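Local coordinates for protein putative thioesterase (Novosphingobium aromaticivorans, PDB 3CJY) that probably hydrolyses acyl-CoA thioesters and binds a calcium ion, at residues A[25-30]-A[137-142]; A[52-57]-A[85-90]; A[71-76]-A[93-98]; A[129-134]-A[151-156]; A[222-227]-A[236-241]. All blocks are in the same frame, centred on the assembly; numbering follows the deposited sequence. Where two conformers were deposited one is given.

Interaction 5 is the buried contact of the set, a regular antiparallel ladder in the C-terminal half with apolar side chains on one face and a tryptophan–aspartate bond on the other. Interaction 3 is its shorter, more watery counterpart in the N-terminal half; it shares strand 87-95 with interaction 2, a surface contact where methyl groups and one water replace direct bonds. Interactions 1 and 4 draw on neighbouring parts of the irregular chain ahead of strand 149-153, and both include prolines. Two backbone bonds fasten interaction 4 to the edge of the C-terminal sheet; one backbone bond and one to a glutamine amide join interaction 1 to the N-terminal half.

Interaction 1. Residues A[25-30]-A[137-142]; sequences LAVGPP and PAQDDN
One face of the Q139 carboxamide lies against the backbone of G28. G28 O sits over it, 3.4 Å from Q139 CD, and on the same side the G28 N-H reaches Q139 OE1 at 3.0 Å. That bond is nearly straight at hydrogen (170°), although the donor stands 42° above the amide plane. At the other end of the group, Q139 NE2 makes a weak bond to A138 O. A bend at chi2 (-73°) folds the side chain back so that OE1 also lies 3.4 Å from V27 CA. G28 answers through its carbonyl, which accepts D140 N at 2.8 Å; its backbone angles are ones that call for glycine. The contact thus ties the chain leaving strand 26-27, in the N-terminal half of a double-hotdog fold, to the irregular chain ahead of strand 149-153. Shortening Q139 to an alanine would remove the amide, and G28 N would probably be left without its acceptor and that stretch of backbone less firmly fixed. D140 lies alongside the prolines, with D140 CB 3.6 Å from P29 O. Its carboxylate is held at both oxygens: OD1 accepts N142 N at 2.9 Å in an Asx turn, and OD2 accepts the backbone N of G31. P30 CD rests near A138 CB, 4.3 Å away.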
# COMPACT_ATOMS: atom_id res chain seq x y z
N LEU A 25 -9.92 4.11 22.07
CA LEU A 25 -9.30 3.52 20.87
C LEU A 25 -10.34 2.76 20.02
O LEU A 25 -9.98 2.09 19.05
CB LEU A 25 -8.15 2.56 21.22
CG LEU A 25 -6.87 3.17 21.79
CD1 LEU A 25 -5.79 2.10 21.97
CD2 LEU A 25 -6.36 4.28 20.91
N ALA A 26 -11.60 2.87 20.42
CA ALA A 26 -12.68 2.15 19.75
C ALA A 26 -13.55 2.97 18.83
O ALA A 26 -13.85 4.13 19.08
CB ALA A 26 -13.56 1.33 20.78
N VAL A 27 -13.94 2.30 17.75
CA VAL A 27 -14.92 2.83 16.80
C VAL A 27 -16.00 1.76 16.51
O VAL A 27 -15.86 0.55 16.80
CB VAL A 27 -14.26 3.22 15.45
CG1 VAL A 27 -13.20 4.35 15.66
CG2 VAL A 27 -13.68 1.95 14.76
N GLY A 28 -17.05 2.25 15.87
CA GLY A 28 -18.13 1.41 15.40
C GLY A 28 -19.48 2.07 15.49
O GLY A 28 -19.65 3.01 16.27
N PRO A 29 -20.42 1.59 14.68
CA PRO A 29 -21.78 2.06 14.79
C PRO A 29 -22.41 1.48 16.05
O PRO A 29 -21.90 0.50 16.62
CB PRO A 29 -22.47 1.49 13.56
CG PRO A 29 -21.69 0.26 13.21
CD PRO A 29 -20.29 0.45 13.77
N PRO A 30 -23.50 2.08 16.49
CA PRO A 30 -24.19 1.64 17.68
C PRO A 30 -24.38 0.15 17.67
O PRO A 30 -24.83 -0.43 16.68
CB PRO A 30 -25.52 2.37 17.59
CG PRO A 30 -25.20 3.63 16.83
CD PRO A 30 -24.21 3.19 15.81
N PRO A 137 -19.94 9.53 10.82
CA PRO A 137 -20.90 8.48 11.04
C PRO A 137 -21.26 8.29 12.51
O PRO A 137 -20.45 8.52 13.40
CB PRO A 137 -20.17 7.25 10.53
CG PRO A 137 -18.79 7.59 10.62
CD PRO A 137 -18.65 9.03 10.37
N ALA A 138 -22.49 7.89 12.76
CA ALA A 138 -22.94 7.61 14.12
C ALA A 138 -22.05 6.52 14.71
O ALA A 138 -21.70 5.57 14.04
CB ALA A 138 -24.39 7.18 14.14
N GLN A 139 -21.72 6.69 15.99
CA GLN A 139 -20.86 5.78 16.72
C GLN A 139 -21.55 5.30 17.99
O GLN A 139 -22.35 6.01 18.59
CB GLN A 139 -19.57 6.49 17.10
CG GLN A 139 -18.71 6.95 15.88
CD GLN A 139 -18.05 5.80 15.18
OE1 GLN A 139 -17.08 5.26 15.67
NE2 GLN A 139 -18.58 5.42 14.02
N ASP A 140 -21.23 4.07 18.33
CA ASP A 140 -21.68 3.47 19.58
C ASP A 140 -21.19 4.41 20.69
O ASP A 140 -20.12 4.93 20.61
CB ASP A 140 -21.10 2.07 19.71
CG ASP A 140 -21.58 1.34 20.95
OD1 ASP A 140 -20.99 1.54 22.02
OD2 ASP A 140 -22.56 0.57 20.82
N ASP A 141 -21.97 4.60 21.74
CA ASP A 141 -21.58 5.53 22.81
C ASP A 141 -20.34 5.12 23.60
O ASP A 141 -19.72 5.94 24.29
CB ASP A 141 -22.77 5.88 23.68
CG ASP A 141 -23.73 6.83 22.96
OD1 ASP A 141 -23.37 7.31 21.84
OD2 ASP A 141 -24.83 7.07 23.49
N ASN A 142 -19.95 3.86 23.42
CA ASN A 142 -18.76 3.29 24.07
C ASN A 142 -17.55 3.21 23.12
O ASN A 142 -16.47 2.73 23.47
CB ASN A 142 -19.15 1.89 24.60
CG ASN A 142 -20.43 1.93 25.46
OD1 ASN A 142 -21.46 1.27 25.15
ND2 ASN A 142 -20.40 2.74 26.49

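Interaction 2. Residues A[52-57]-A[85-90]; sequences VGRPVV and TLAQAR
V52 turns its CG1 anti to the backbone N (chi1 166°), which sets that methyl 3.6 Å from A87 CB. R54 takes a less usual path in the conformer described, one of two modelled: its CG stands between the backbone N and the carbonyl carbon (chi1 62°), and further bends at chi2 and chi3 carry the chain past the same alanine. R54 CD passes A87 CB at 3.9 Å, and the guanidinium ends beside the backbone of T85 and L86, with L86 C over one of its faces. V52 closes helix 37-52, the long helix of the N-terminal hotdog domain, and G53 leaves it with positive phi; V52 and A87 thus pack the end of that helix on the start of strand 87-95. T51, next to V52, is a ligand of the bound calcium ion. No direct hydrogen bond joins the two segments. A water lies at the edge of the guanidinium, in its plane, accepting from R54 NH2 at 2.9 Å and donating to T85 O at 2.6 Å. In this conformer R54 NH1 also donates to G83 O, which keeps the arginine head near the backbone just before T85.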
# COMPACT_ATOMS: atom_id res chain seq x y z
N VAL A 52 13.04 -2.43 17.37
CA VAL A 52 14.20 -2.28 16.48
C VAL A 52 15.10 -1.09 16.83
O VAL A 52 16.30 -1.12 16.58
CB VAL A 52 13.76 -2.25 14.99
CG1 VAL A 52 14.85 -1.79 14.14
CG2 VAL A 52 13.30 -3.65 14.56
N GLY A 53 14.51 -0.03 17.34
CA GLY A 53 15.26 1.13 17.77
C GLY A 53 15.54 2.09 16.65
O GLY A 53 16.51 2.82 16.69
N ARG A 54 14.65 2.11 15.67
CA ARG A 54 14.76 3.08 14.59
C ARG A 54 13.37 3.37 14.05
O ARG A 54 12.41 2.65 14.33
CB ARG A 54 15.72 2.60 13.52
CG ARG A 54 15.29 1.34 12.87
CD ARG A 54 16.50 0.48 12.61
NE ARG A 54 17.41 1.05 11.64
CZ ARG A 54 18.55 0.47 11.29
NH1 ARG A 54 18.91 -0.68 11.87
NH2 ARG A 54 19.34 1.03 10.38
N PRO A 55 13.26 4.44 13.28
CA PRO A 55 11.96 4.88 12.82
C PRO A 55 11.38 4.13 11.63
O PRO A 55 12.11 3.58 10.81
CB PRO A 55 12.19 6.36 12.44
CG PRO A 55 13.63 6.53 12.35
CD PRO A 55 14.35 5.32 12.86
N VAL A 56 10.07 4.09 11.56
CA VAL A 56 9.39 3.39 10.50
C VAL A 56 9.45 4.16 9.21
O VAL A 56 9.35 5.37 9.20
CB VAL A 56 7.88 3.18 10.87
CG1 VAL A 56 7.05 2.76 9.65
CG2 VAL A 56 7.76 2.16 12.02
N VAL A 57 9.67 3.42 8.13
CA VAL A 57 9.61 3.94 6.76
C VAL A 57 8.27 3.59 6.16
O VAL A 57 7.60 4.40 5.55
CB VAL A 57 10.78 3.39 5.89
CG1 VAL A 57 10.59 3.62 4.40
CG2 VAL A 57 12.12 3.86 6.41
N THR A 85 21.68 -0.14 7.17
CA THR A 85 20.89 0.80 6.40
C THR A 85 19.38 0.62 6.57
O THR A 85 18.61 1.57 6.42
CB THR A 85 21.20 0.69 4.90
OG1 THR A 85 20.39 -0.30 4.30
CG2 THR A 85 22.66 0.35 4.65
N LEU A 86 18.99 -0.60 6.93
CA LEU A 86 17.58 -1.01 6.97
C LEU A 86 17.27 -2.15 7.94
O LEU A 86 18.09 -3.02 8.21
CB LEU A 86 17.23 -1.40 5.51
CG LEU A 86 15.93 -1.95 4.91
CD1 LEU A 86 15.89 -3.45 4.96
CD2 LEU A 86 14.68 -1.33 5.52
N ALA A 87 16.07 -2.09 8.50
CA ALA A 87 15.57 -3.17 9.31
C ALA A 87 14.16 -3.51 8.83
O ALA A 87 13.42 -2.67 8.28
CB ALA A 87 15.57 -2.81 10.79
N GLN A 88 13.85 -4.79 8.97
CA GLN A 88 12.51 -5.29 8.66
C GLN A 88 11.99 -6.16 9.75
O GLN A 88 12.73 -6.93 10.37
CB GLN A 88 12.51 -6.01 7.35
CG GLN A 88 12.82 -5.01 6.27
CD GLN A 88 12.67 -5.62 4.96
OE1 GLN A 88 13.10 -6.75 4.82
NE2 GLN A 88 12.04 -4.91 3.98
N ALA A 89 10.70 -5.99 10.01
CA ALA A 89 10.04 -6.74 11.08
C ALA A 89 8.65 -7.14 10.65
O ALA A 89 8.12 -6.62 9.68
CB ALA A 89 9.90 -5.87 12.30
N ARG A 90 8.14 -8.14 11.35
CA ARG A 90 6.75 -8.55 11.26
C ARG A 90 6.13 -8.45 12.66
O ARG A 90 6.77 -8.78 13.65
CB ARG A 90 6.64 -9.98 10.78
CG ARG A 90 7.04 -10.13 9.36
CD ARG A 90 6.48 -11.43 8.80
NE ARG A 90 7.11 -12.57 9.43
CZ ARG A 90 7.25 -13.74 8.82
NH1 ARG A 90 6.82 -13.88 7.57
NH2 ARG A 90 7.86 -14.74 9.43
O HOH W 1 18.78 3.20 8.48

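Interaction 3. Residues A[71-76]-A[93-98]; sequences SVLDLT and GTVDGR
D74 meets T94 first through its CB, which lies 3.5 Å from T94 OG1. The two residues form a hydrogen-bonded pair between antiparallel strands 72-79 and 87-95 of the N-terminal hotdog sheet, and their side chains share a face. From CB the aspartate swings its CG anti to the carbonyl carbon (chi1 -68°) and runs past T94 O to place the carboxylate among waters. D74 OD2 accepts from two of them. One, 2.6 Å from D74 OD2, is also bonded to T94 OG1 and accepts from the backbone N of G97. A different water donates to V72 O as well as to the carboxylate and accepts from the backbone N of D96. The carboxylate is thereby linked through water to the type I' turn running from V95 to R98, where strand 87-95 reverses into strand 98-107. A third water joins D74 O with the hydroxyls of T76 and T94. Beneath this wet layer the pairing itself is direct: D74 N donates to T94 O at 2.8 Å, and T94 N returns a bond to D74 O. The opposite face is apolar: L73 CD1 lies 4.0 Å from G93 CA, where a CB would be tight against the methyl, and both L73 and L75 pack on L43 of helix 37-52. At the turn end of the strands, V95 CG1 lies 3.7 Å from V72 O and 3.9 Å from S71 CB.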
# COMPACT_ATOMS: atom_id res chain seq x y z
N SER A 71 -10.87 -5.96 24.90
CA SER A 71 -9.91 -7.07 24.72
C SER A 71 -8.51 -6.63 25.09
O SER A 71 -8.15 -5.46 25.04
CB SER A 71 -9.76 -7.50 23.26
OG SER A 71 -10.95 -7.52 22.50
N VAL A 72 -7.71 -7.63 25.43
CA VAL A 72 -6.29 -7.44 25.59
C VAL A 72 -5.70 -7.88 24.25
O VAL A 72 -5.88 -9.03 23.79
CB VAL A 72 -5.65 -8.25 26.75
CG1 VAL A 72 -4.13 -8.13 26.68
CG2 VAL A 72 -6.19 -7.79 28.12
N LEU A 73 -4.99 -6.95 23.64
CA LEU A 73 -4.34 -7.16 22.36
C LEU A 73 -2.89 -7.46 22.67
O LEU A 73 -2.22 -6.66 23.30
CB LEU A 73 -4.44 -5.92 21.45
CG LEU A 73 -3.67 -5.93 20.11
CD1 LEU A 73 -4.21 -7.10 19.28
CD2 LEU A 73 -3.73 -4.56 19.37
N ASP A 74 -2.44 -8.63 22.27
CA ASP A 74 -1.04 -9.01 22.40
C ASP A 74 -0.36 -8.73 21.07
O ASP A 74 -0.88 -9.08 20.02
CB ASP A 74 -0.93 -10.50 22.71
CG ASP A 74 -1.45 -10.83 24.10
OD1 ASP A 74 -0.97 -10.20 25.05
OD2 ASP A 74 -2.31 -11.72 24.24
N LEU A 75 0.79 -8.06 21.11
CA LEU A 75 1.57 -7.83 19.91
C LEU A 75 2.91 -8.49 20.04
O LEU A 75 3.59 -8.35 21.05
CB LEU A 75 1.74 -6.35 19.61
CG LEU A 75 0.50 -5.47 19.48
CD1 LEU A 75 0.25 -4.72 20.79
CD2 LEU A 75 0.71 -4.47 18.38
N THR A 76 3.26 -9.28 19.02
CA THR A 76 4.52 -9.99 18.97
C THR A 76 5.31 -9.53 17.75
O THR A 76 4.82 -9.54 16.63
CB THR A 76 4.32 -11.50 18.96
OG1 THR A 76 3.50 -11.87 20.07
CG2 THR A 76 5.66 -12.23 19.08
N GLY A 93 -0.75 -9.44 15.77
CA GLY A 93 -1.69 -9.09 16.82
C GLY A 93 -2.61 -10.26 17.06
O GLY A 93 -3.12 -10.90 16.12
N THR A 94 -2.76 -10.58 18.33
CA THR A 94 -3.61 -11.70 18.76
C THR A 94 -4.38 -11.32 20.00
O THR A 94 -3.91 -10.55 20.83
CB THR A 94 -2.77 -12.98 19.12
OG1 THR A 94 -1.77 -12.62 20.06
CG2 THR A 94 -2.11 -13.56 17.93
N VAL A 95 -5.55 -11.92 20.11
CA VAL A 95 -6.39 -11.78 21.27
C VAL A 95 -6.72 -13.20 21.73
O VAL A 95 -7.33 -13.98 21.00
CB VAL A 95 -7.71 -11.08 20.95
CG1 VAL A 95 -8.60 -11.04 22.18
CG2 VAL A 95 -7.45 -9.68 20.40
N ASP A 96 -6.29 -13.53 22.93
CA ASP A 96 -6.57 -14.84 23.45
C ASP A 96 -6.03 -15.90 22.50
O ASP A 96 -6.63 -16.95 22.33
CB ASP A 96 -8.08 -15.02 23.62
CG ASP A 96 -8.66 -14.16 24.72
OD1 ASP A 96 -7.89 -13.73 25.61
OD2 ASP A 96 -9.91 -13.94 24.72
N GLY A 97 -4.92 -15.57 21.86
CA GLY A 97 -4.26 -16.51 20.98
C GLY A 97 -4.80 -16.48 19.56
O GLY A 97 -4.20 -17.06 18.67
N ARG A 98 -5.94 -15.83 19.36
CA ARG A 98 -6.57 -15.71 18.04
C ARG A 98 -5.92 -14.61 17.23
O ARG A 98 -5.77 -13.51 17.71
CB ARG A 98 -8.08 -15.39 18.16
CG ARG A 98 -8.80 -15.22 16.80
CD ARG A 98 -10.32 -14.85 16.89
NE ARG A 98 -10.61 -13.43 17.16
CZ ARG A 98 -10.72 -12.91 18.38
NH1 ARG A 98 -10.51 -13.69 19.44
NH2 ARG A 98 -10.99 -11.63 18.54
O HOH W 2 -4.96 -11.37 24.61
O HOH W 3 0.62 -11.66 19.06
O HOH W 4 -2.83 -13.55 22.47

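Interaction 4. Residues A[129-134]-A[151-156]; sequences NCPPCT and VREAGG
P131 and E153 cross at about a right angle, the pyrrolidine CG lying 4.1 Å from E153 CB. Beyond that crossing the glutamate bends at chi2 (-73°), and this fold sets its carboxylate beside C133, where E153 OE2 is 3.2 Å from C133 SG. C133 points its CB at the strand as well, meeting V151 CG1 at 3.6 Å. Before P131 in the chain, C130 sets its CB against E153 O, while R152 runs out extended with its CD 3.5 Å from C130 O. Two backbone bonds frame these side chains: E153 N donates to P131 O at 2.8 Å, and C133 N donates to V151 O at 2.9 Å. Together they make a single bridge between P132 and R152, by which the irregular chain 129-134 is stitched to strand 149-153 of the C-terminal hotdog domain. P131 and P132 have no N-H to offer, so neither can donate to the strand. The charged ends are fixed from beyond the two segments: R152 by E150 and D128, and E153 OE2 by R194. A water bridges E153 OE2 to T134 N, so this oxygen has both an arginine and a water as partners, which would probably favour the ionised carboxylate.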
# COMPACT_ATOMS: atom_id res chain seq x y z
N ASN A 129 -10.63 28.63 8.51
CA ASN A 129 -11.54 29.07 7.45
C ASN A 129 -12.43 27.91 6.97
O ASN A 129 -13.10 27.98 5.95
CB ASN A 129 -10.75 29.69 6.33
CG ASN A 129 -10.06 30.99 6.76
OD1 ASN A 129 -10.65 31.82 7.48
ND2 ASN A 129 -8.80 31.16 6.34
N CYS A 130 -12.43 26.84 7.73
CA CYS A 130 -13.20 25.62 7.41
C CYS A 130 -14.19 25.30 8.51
O CYS A 130 -13.85 25.38 9.69
CB CYS A 130 -12.27 24.42 7.22
SG CYS A 130 -11.18 24.57 5.81
N PRO A 131 -15.43 24.91 8.14
CA PRO A 131 -16.42 24.57 9.12
C PRO A 131 -16.26 23.19 9.73
O PRO A 131 -15.63 22.32 9.12
CB PRO A 131 -17.71 24.60 8.30
CG PRO A 131 -17.28 24.05 7.00
CD PRO A 131 -15.92 24.65 6.78
N PRO A 132 -16.78 23.00 10.94
CA PRO A 132 -16.77 21.67 11.51
C PRO A 132 -17.53 20.67 10.65
O PRO A 132 -18.52 20.98 9.97
CB PRO A 132 -17.54 21.84 12.84
CG PRO A 132 -17.48 23.28 13.12
CD PRO A 132 -17.51 23.96 11.80
N CYS A 133 -17.05 19.45 10.72
CA CYS A 133 -17.70 18.35 10.05
C CYS A 133 -18.83 17.88 10.96
O CYS A 133 -18.57 17.48 12.08
CB CYS A 133 -16.69 17.23 9.84
SG CYS A 133 -17.55 15.77 9.25
N THR A 134 -20.06 18.00 10.48
CA THR A 134 -21.25 17.63 11.28
C THR A 134 -21.88 16.32 10.78
O THR A 134 -22.94 15.90 11.26
CB THR A 134 -22.27 18.77 11.26
OG1 THR A 134 -22.62 19.08 9.92
CG2 THR A 134 -21.65 20.04 11.91
N VAL A 151 -12.57 17.68 13.72
CA VAL A 151 -12.66 17.51 12.26
C VAL A 151 -13.34 18.66 11.58
O VAL A 151 -14.44 19.06 11.96
CB VAL A 151 -13.42 16.18 11.91
CG1 VAL A 151 -13.45 15.89 10.44
CG2 VAL A 151 -12.86 14.96 12.68
N ARG A 152 -12.67 19.20 10.58
CA ARG A 152 -13.24 20.25 9.78
C ARG A 152 -13.24 19.88 8.29
O ARG A 152 -12.40 19.11 7.81
CB ARG A 152 -12.49 21.53 9.99
CG ARG A 152 -12.59 21.99 11.45
CD ARG A 152 -11.86 23.30 11.67
NE ARG A 152 -11.88 23.67 13.09
CZ ARG A 152 -11.22 24.71 13.57
NH1 ARG A 152 -10.55 25.51 12.77
NH2 ARG A 152 -11.23 24.95 14.87
N GLU A 153 -14.21 20.44 7.57
CA GLU A 153 -14.35 20.17 6.12
C GLU A 153 -13.40 21.04 5.32
O GLU A 153 -13.54 22.26 5.33
CB GLU A 153 -15.76 20.49 5.64
CG GLU A 153 -16.87 19.75 6.30
CD GLU A 153 -16.97 18.28 5.90
OE1 GLU A 153 -16.27 17.88 4.94
OE2 GLU A 153 -17.78 17.53 6.53
N ALA A 154 -12.48 20.42 4.57
CA ALA A 154 -11.51 21.20 3.80
C ALA A 154 -11.79 21.17 2.29
O ALA A 154 -11.08 21.80 1.52
CB ALA A 154 -10.08 20.67 4.06
N GLY A 155 -12.82 20.45 1.87
CA GLY A 155 -13.03 20.20 0.45
C GLY A 155 -13.71 21.27 -0.39
O GLY A 155 -13.62 21.28 -1.64
N GLY A 156 -14.39 22.18 0.29
CA GLY A 156 -15.08 23.25 -0.41
C GLY A 156 -16.33 22.73 -1.10
O GLY A 156 -16.62 21.52 -1.07
O HOH W 5 -20.10 17.97 7.58

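Interaction 5. Residues A[222-227]-A[236-241]; sequences CDMIIP and GQVTLW
D223 O is gripped twice by the neighbouring strand, accepting T239 N at 2.9 Å and a CA-H contact from V238 CA at 3.4 Å. D223 also donates its N to T239 O, and I225 pairs in the same way with Q237. Four backbone bonds thus zip the hairpin of strands 220-230 and 233-241, a central part of the C-terminal hotdog sheet. D223 extends its carboxylate, CG anti to the backbone N (chi1 -177°), toward the indole of W241. W241 NE1 donates to D223 OD2 at 3.0 Å, using the anti lone pair of the oxygen, with the carboxylate and ring planes 31° apart. T239 CG2 sits 3.3 Å above one face of the W241 ring, toward its rim. A phenylalanine in place of W241 would keep a ring but no N-H, and D223 OD2 is likely to lose this partner and the carboxylate part of what fixes its rotation. The other oxygen, D223 OD1, forms a salt bridge with R165. On the opposite face C222, M224 (a selenomethionine), V238 and L240 pack together: M224 CG lies 3.6 Å from V238 CG2, and the M224 side chain continues to L188 and A191 of helix 188-196. At the far end the side chains of P227 and Q237 cross at about a right angle, P227 CG 3.4 Å from Q237 OE1, while Q237 NE2 donates to Q235 OE1. The hairpin thus turns hydrocarbon toward the helix, while its other face buries a carboxylate with an indole donor at one oxygen and an arginine at the other.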
# COMPACT_ATOMS: atom_id res chain seq x y z
N CYS A 222 -6.02 15.70 5.74
CA CYS A 222 -6.31 14.30 5.44
C CYS A 222 -6.99 14.33 4.06
O CYS A 222 -8.18 14.62 3.91
CB CYS A 222 -7.18 13.68 6.53
SG CYS A 222 -7.70 12.00 6.17
N ASP A 223 -6.17 14.06 3.05
CA ASP A 223 -6.53 14.24 1.64
C ASP A 223 -6.72 12.90 0.95
O ASP A 223 -5.75 12.26 0.57
CB ASP A 223 -5.33 15.05 1.07
CG ASP A 223 -5.46 15.44 -0.38
OD1 ASP A 223 -6.55 15.34 -0.94
OD2 ASP A 223 -4.41 15.87 -0.93
N MSE A 224 -7.98 12.52 0.78
CA MSE A 224 -8.43 11.20 0.36
C MSE A 224 -9.14 11.10 -0.95
O MSE A 224 -9.84 12.02 -1.40
CB MSE A 224 -9.40 10.64 1.44
CG MSE A 224 -8.81 10.54 2.83
SE MSE A 224 -9.90 9.90 4.24
CE MSE A 224 -10.96 11.49 4.43
N ILE A 225 -8.94 9.95 -1.58
CA ILE A 225 -9.68 9.63 -2.79
C ILE A 225 -10.12 8.17 -2.75
O ILE A 225 -9.36 7.28 -2.31
CB ILE A 225 -8.86 9.95 -4.11
CG1 ILE A 225 -9.71 9.76 -5.35
CG2 ILE A 225 -7.61 9.04 -4.16
CD1 ILE A 225 -9.13 10.37 -6.63
N ILE A 226 -11.33 7.92 -3.23
CA ILE A 226 -11.82 6.54 -3.49
C ILE A 226 -11.95 6.50 -5.02
O ILE A 226 -12.87 7.06 -5.60
CB ILE A 226 -13.22 6.26 -2.87
CG1 ILE A 226 -13.23 6.51 -1.37
CG2 ILE A 226 -13.60 4.85 -3.18
CD1 ILE A 226 -12.27 5.62 -0.57
N PRO A 227 -10.97 5.88 -5.71
CA PRO A 227 -11.01 6.01 -7.16
C PRO A 227 -11.90 5.01 -7.90
O PRO A 227 -12.36 5.28 -9.01
CB PRO A 227 -9.53 5.77 -7.55
CG PRO A 227 -9.06 4.81 -6.55
CD PRO A 227 -9.71 5.28 -5.25
N GLY A 236 -9.00 2.85 -1.59
CA GLY A 236 -8.76 4.25 -1.30
C GLY A 236 -7.29 4.52 -1.04
O GLY A 236 -6.53 3.67 -0.61
N GLN A 237 -6.95 5.78 -1.29
CA GLN A 237 -5.64 6.34 -1.05
C GLN A 237 -5.79 7.66 -0.31
O GLN A 237 -6.75 8.43 -0.51
CB GLN A 237 -4.93 6.58 -2.37
CG GLN A 237 -4.54 5.27 -3.09
CD GLN A 237 -5.66 4.66 -3.86
OE1 GLN A 237 -6.36 5.36 -4.55
NE2 GLN A 237 -5.81 3.33 -3.77
N VAL A 238 -4.78 7.92 0.49
CA VAL A 238 -4.72 9.14 1.35
C VAL A 238 -3.32 9.71 1.43
O VAL A 238 -2.32 8.98 1.41
CB VAL A 238 -5.23 8.86 2.79
CG1 VAL A 238 -4.41 7.75 3.49
CG2 VAL A 238 -5.28 10.12 3.63
N THR A 239 -3.26 11.04 1.42
CA THR A 239 -2.03 11.79 1.67
C THR A 239 -2.32 12.64 2.90
O THR A 239 -3.41 13.23 3.02
CB THR A 239 -1.62 12.68 0.49
OG1 THR A 239 -1.43 11.90 -0.69
CG2 THR A 239 -0.33 13.46 0.78
N LEU A 240 -1.37 12.60 3.81
CA LEU A 240 -1.39 13.35 5.06
C LEU A 240 -0.36 14.47 4.97
O LEU A 240 0.87 14.24 4.83
CB LEU A 240 -1.11 12.44 6.24
CG LEU A 240 -2.09 11.27 6.42
CD1 LEU A 240 -1.64 10.40 7.62
CD2 LEU A 240 -3.52 11.78 6.64
N TRP A 241 -0.87 15.70 5.03
CA TRP A 241 -0.05 16.88 5.02
C TRP A 241 -0.11 17.63 6.34
O TRP A 241 -1.11 17.56 7.09
CB TRP A 241 -0.53 17.87 3.94
CG TRP A 241 -0.92 17.31 2.62
CD1 TRP A 241 -2.14 16.77 2.28
CD2 TRP A 241 -0.13 17.32 1.41
NE1 TRP A 241 -2.14 16.41 0.96
CE2 TRP A 241 -0.92 16.74 0.40
CE3 TRP A 241 1.19 17.72 1.09
CZ2 TRP A 241 -0.46 16.57 -0.91
CZ3 TRP A 241 1.63 17.56 -0.23
CH2 TRP A 241 0.82 16.97 -1.19